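Local coordinates for protein HAD family phosphatase (Pseudomonas syringae pv. tomato, PDB 2ODA) that is a haloacid dehalogenase (HAD) superfamily member, probably a phosphatase or related hydrolase, from a Pseudomonas-specific subfamily, at residues Gly135-Leu140 / Thr161-Ser166; Asn43-Leu48 / Ala71-Trp76. All coordinates share one frame; numbering follows the deposited sequence.

Contact 1 (Gly135-Leu140 / Thr161-Ser166); sequences GPLCGL and TLKLYS
Leu137 meets Leu164 and the chain of Lys163 in a wholly aliphatic contact, branched methyls against methyl and methylene, with no ring or other flat group taking part. The CB of Leu137 points at the helix, and its two methyls spread over two neighbouring residues. CD1 of Leu137 reaches CD2 of Leu164 at 3.8 Å, the two side chains running alongside each other and pointing opposite ways, and the same CD1 lies 4.0 Å from CB of Lys163. The other methyl, CD2, rests on the shaft of the lysine, 4.0 Å from its CD. With CG of Leu137 anti to the carbonyl carbon (chi1 -69°) and chi2 at 167°, CD1 falls on Leu164 and CD2 beside Lys163. Lys163 suits the outer position because its chain runs extended beyond CG: the methylenes supply the apolar surface, NZ is carried past the contact, and the residue as a whole is exposed. Leu164, by contrast, is buried.

The loop follows strand 127-131 of the parallel HAD sheet, and the helix is 150-167, which leads back to the last strand, 171-173. A tight turn presents Leu137: the O of Gly135 accepts a hydrogen bond from the N of Gly139 at 2.8 Å and a weak one from the N of Cys138. Pro136 fits the helical angles that begin this turn, and Gly139 closes it with a positive phi of 64°, a conformation glycine adopts readily. Leu137 also touches Pro115 and Leu164 touches Leu118, both on helix 115-123, while Leu164 reaches Val172 of the edge strand.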
# COMPACT_ATOMS: atom_id res chain seq x y z
N GLY B 135 0.94 9.81 23.60
CA GLY B 135 -0.26 9.52 22.81
C GLY B 135 -1.53 9.44 23.64
O GLY B 135 -1.47 9.59 24.86
N PRO B 136 -2.68 9.14 22.99
CA PRO B 136 -3.97 9.12 23.69
C PRO B 136 -4.15 8.05 24.77
O PRO B 136 -4.97 8.22 25.67
CB PRO B 136 -5.00 8.94 22.54
CG PRO B 136 -4.25 8.21 21.48
CD PRO B 136 -2.82 8.79 21.56
N LEU B 137 -3.38 6.96 24.72
CA LEU B 137 -3.46 5.91 25.75
C LEU B 137 -2.91 6.42 27.08
O LEU B 137 -3.29 5.93 28.15
CB LEU B 137 -2.69 4.67 25.34
CG LEU B 137 -3.30 3.88 24.19
CD1 LEU B 137 -2.30 2.86 23.67
CD2 LEU B 137 -4.58 3.19 24.66
N CYS B 138 -2.01 7.39 26.99
CA CYS B 138 -1.59 8.14 28.18
C CYS B 138 -2.52 9.36 28.39
O CYS B 138 -3.07 9.54 29.47
CB CYS B 138 -0.12 8.54 28.05
SG CYS B 138 0.99 7.11 27.80
N GLY B 139 -2.67 10.19 27.36
CA GLY B 139 -3.67 11.24 27.35
C GLY B 139 -3.47 12.31 28.42
O GLY B 139 -4.44 12.92 28.87
N LEU B 140 -2.23 12.54 28.85
CA LEU B 140 -1.98 13.56 29.85
C LEU B 140 -1.17 14.72 29.26
O LEU B 140 -0.20 14.50 28.52
CB LEU B 140 -1.29 12.97 31.08
CG LEU B 140 -2.02 11.89 31.88
CD1 LEU B 140 -1.13 11.49 33.05
CD2 LEU B 140 -3.33 12.44 32.39
N THR B 161 2.71 0.60 26.07
CA THR B 161 3.64 -0.26 25.33
C THR B 161 3.03 -1.64 25.05
O THR B 161 3.06 -2.15 23.92
CB THR B 161 5.04 -0.37 26.05
OG1 THR B 161 5.66 0.92 26.10
CG2 THR B 161 5.97 -1.33 25.30
N LEU B 162 2.43 -2.25 26.07
CA LEU B 162 1.78 -3.53 25.86
C LEU B 162 0.58 -3.49 24.89
O LEU B 162 0.45 -4.38 24.07
CB LEU B 162 1.45 -4.22 27.18
CG LEU B 162 2.69 -4.63 28.00
CD1 LEU B 162 2.23 -5.39 29.24
CD2 LEU B 162 3.65 -5.49 27.17
N LYS B 163 -0.28 -2.49 25.02
CA LYS B 163 -1.40 -2.26 24.10
C LYS B 163 -0.92 -2.06 22.67
O LYS B 163 -1.49 -2.62 21.73
CB LYS B 163 -2.24 -1.07 24.59
CG LYS B 163 -3.07 -1.47 25.85
CD LYS B 163 -3.74 -0.25 26.46
CE LYS B 163 -4.37 -0.57 27.83
NZ LYS B 163 -4.98 0.68 28.37
N LEU B 164 0.14 -1.28 22.49
CA LEU B 164 0.64 -1.06 21.13
C LEU B 164 1.23 -2.35 20.56
O LEU B 164 0.97 -2.67 19.42
CB LEU B 164 1.60 0.12 21.06
CG LEU B 164 0.97 1.50 21.41
CD1 LEU B 164 1.94 2.62 21.27
CD2 LEU B 164 -0.31 1.76 20.57
N TYR B 165 1.97 -3.12 21.34
CA TYR B 165 2.49 -4.41 20.83
C TYR B 165 1.34 -5.38 20.51
O TYR B 165 1.41 -6.13 19.53
CB TYR B 165 3.48 -5.05 21.79
CG TYR B 165 4.87 -4.48 21.69
CD1 TYR B 165 5.52 -4.39 20.45
CD2 TYR B 165 5.56 -4.04 22.83
CE1 TYR B 165 6.77 -3.88 20.33
CE2 TYR B 165 6.84 -3.51 22.73
CZ TYR B 165 7.44 -3.46 21.47
OH TYR B 165 8.72 -2.97 21.34
N SER B 166 0.28 -5.33 21.33
CA SER B 166 -0.89 -6.17 21.10
C SER B 166 -1.56 -5.90 19.76
O SER B 166 -2.07 -6.82 19.13
CB SER B 166 -1.93 -6.01 22.22
OG SER B 166 -1.41 -6.61 23.40

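Contact 2 (Asn43-Leu48 / Ala71-Trp76); sequences NALKAL and APVNDW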
# COMPACT_ATOMS: atom_id res chain seq x y z
N ASN B 43 15.49 17.16 18.10
CA ASN B 43 16.66 16.32 17.85
C ASN B 43 16.38 15.35 16.67
O ASN B 43 17.13 15.32 15.68
CB ASN B 43 17.00 15.57 19.16
CG ASN B 43 18.33 14.83 19.12
OD1 ASN B 43 18.63 14.14 18.16
ND2 ASN B 43 19.12 14.95 20.20
N ALA B 44 15.30 14.56 16.78
CA ALA B 44 14.96 13.61 15.70
C ALA B 44 14.75 14.33 14.37
O ALA B 44 15.22 13.87 13.32
CB ALA B 44 13.71 12.79 16.07
N LEU B 45 14.01 15.44 14.40
CA LEU B 45 13.63 16.13 13.16
C LEU B 45 14.79 16.86 12.49
O LEU B 45 14.80 16.98 11.27
CB LEU B 45 12.45 17.07 13.38
CG LEU B 45 11.14 16.39 13.82
CD1 LEU B 45 10.10 17.48 14.03
CD2 LEU B 45 10.67 15.34 12.80
N LYS B 46 15.76 17.34 13.27
CA LYS B 46 16.97 17.91 12.65
C LYS B 46 17.70 16.87 11.82
O LYS B 46 18.02 17.17 10.67
CB LYS B 46 17.93 18.54 13.66
CG LYS B 46 19.25 18.94 12.95
CD LYS B 46 20.11 19.87 13.79
CE LYS B 46 21.43 20.13 13.01
NZ LYS B 46 21.19 20.97 11.82
N ALA B 47 17.92 15.68 12.38
CA ALA B 47 18.61 14.59 11.68
C ALA B 47 17.88 14.24 10.40
O ALA B 47 18.51 14.15 9.33
CB ALA B 47 18.73 13.36 12.58
N LEU B 48 16.56 14.12 10.49
CA LEU B 48 15.76 13.74 9.33
C LEU B 48 15.73 14.82 8.25
O LEU B 48 15.90 14.54 7.05
CB LEU B 48 14.32 13.38 9.74
CG LEU B 48 14.18 12.16 10.64
CD1 LEU B 48 12.70 12.03 11.11
CD2 LEU B 48 14.68 10.88 9.92
N ALA B 71 2.39 24.15 12.65
CA ALA B 71 3.32 25.30 12.63
C ALA B 71 4.81 24.94 12.81
O ALA B 71 5.63 25.39 12.00
CB ALA B 71 2.88 26.41 13.60
N PRO B 72 5.17 24.15 13.85
CA PRO B 72 6.60 23.85 14.01
C PRO B 72 7.25 22.89 12.99
O PRO B 72 8.46 22.71 13.05
CB PRO B 72 6.68 23.27 15.43
CG PRO B 72 5.36 22.59 15.59
CD PRO B 72 4.40 23.57 14.97
N VAL B 73 6.46 22.30 12.08
CA VAL B 73 7.01 21.39 11.06
C VAL B 73 6.70 21.80 9.62
O VAL B 73 7.22 21.21 8.67
CB VAL B 73 6.55 19.90 11.26
CG1 VAL B 73 7.04 19.31 12.60
CG2 VAL B 73 5.02 19.72 11.06
N ASN B 74 5.86 22.81 9.42
CA ASN B 74 5.43 23.11 8.05
C ASN B 74 6.49 23.79 7.16
O ASN B 74 6.22 24.03 5.99
CB ASN B 74 4.08 23.86 7.99
CG ASN B 74 4.14 25.25 8.59
OD1 ASN B 74 5.16 25.94 8.52
ND2 ASN B 74 3.03 25.69 9.18
N ASP B 75 7.64 24.12 7.73
CA ASP B 75 8.78 24.64 6.95
C ASP B 75 9.22 23.58 5.91
O ASP B 75 9.70 23.93 4.84
CB ASP B 75 9.98 24.98 7.88
CG ASP B 75 9.83 26.31 8.64
OD1 ASP B 75 9.37 27.32 8.08
OD2 ASP B 75 10.24 26.36 9.84
N TRP B 76 9.04 22.29 6.22
CA TRP B 76 9.67 21.24 5.41
C TRP B 76 8.87 19.94 5.32
O TRP B 76 9.08 19.13 4.41
CB TRP B 76 11.06 20.95 5.95
CG TRP B 76 11.04 20.28 7.31
CD1 TRP B 76 10.79 20.87 8.53
CD2 TRP B 76 11.26 18.90 7.57
NE1 TRP B 76 10.83 19.93 9.53
CE2 TRP B 76 11.13 18.71 8.96
CE3 TRP B 76 11.54 17.79 6.75
CZ2 TRP B 76 11.30 17.45 9.56
CZ3 TRP B 76 11.71 16.54 7.35
CH2 TRP B 76 11.59 16.39 8.74
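Helix 41-51 of the Rossmann-like HAD core, which links strand 9-12 to strand 55-58, is met here by the loop leading into edge strand 78-79, through Leu45 and Leu48 on the helix and Val73 and Trp76 on the loop. Leu45 meets both loop residues. Its CB points at the loop, CG is anti to the carbonyl carbon (chi1 -63°), and its two methyls part company: CD1 goes to CG1 of Val73 at 3.8 Å, while CD2 comes up to the edge of the Trp76 indole, near the ring plane, 3.9 Å from CZ2. The leucine and tryptophan side chains cross at about a right angle. With CD2 at the ring edge and CZ2 and CH2 the ring atoms nearest the helix, the indole meets Leu45 by the rim of its six-membered ring. CZ2 of Trp76 also lies 4.0 Å from CB of Leu45 and 3.9 Å from the O of Leu45, bringing the ring edge close to the helix backbone. One turn on, CB of Leu48 stands obliquely to the ring, 4.2 Å from CH2 of Trp76.

Tryptophan suits this place because its long, rigid ring bridges from the loop to the helix; chi1 of 69° with chi2 of -76° puts CZ2 and CH2 there. The loop is tied by a hydrogen bond from the N of Trp76 to the O of Val73 at 3.2 Å, which holds the two apolar residues on one turn. Val73, short and branched, offers CG1 to the leucine CD1.

Beyond the pair, Arg49 of the same helix touches Trp76. Leu48 packs inward on Leu9 and Phe11 of strand 9-12, and on Leu179 of helix 179-191.

Overall arrangement
Contact 2 comes first along the chain and closes before contact 1 opens. Their centres are 24 Å apart, on opposite sides of the chain's centre, and their nearest atoms remain about 15 Å from each other, so they do not touch. What they share is the six-stranded parallel sheet. Contact 2 lies by the half that ends in strand 78-79, with helix 41-51 packed on strand 9-12; contact 1 lies by the other half, where helix 150-167 precedes the opposite edge strand, 171-173. In each, a connecting loop packs on a helix, so the two are separate local packings of one HAD fold, and neither is touched by the second chain of the assembly.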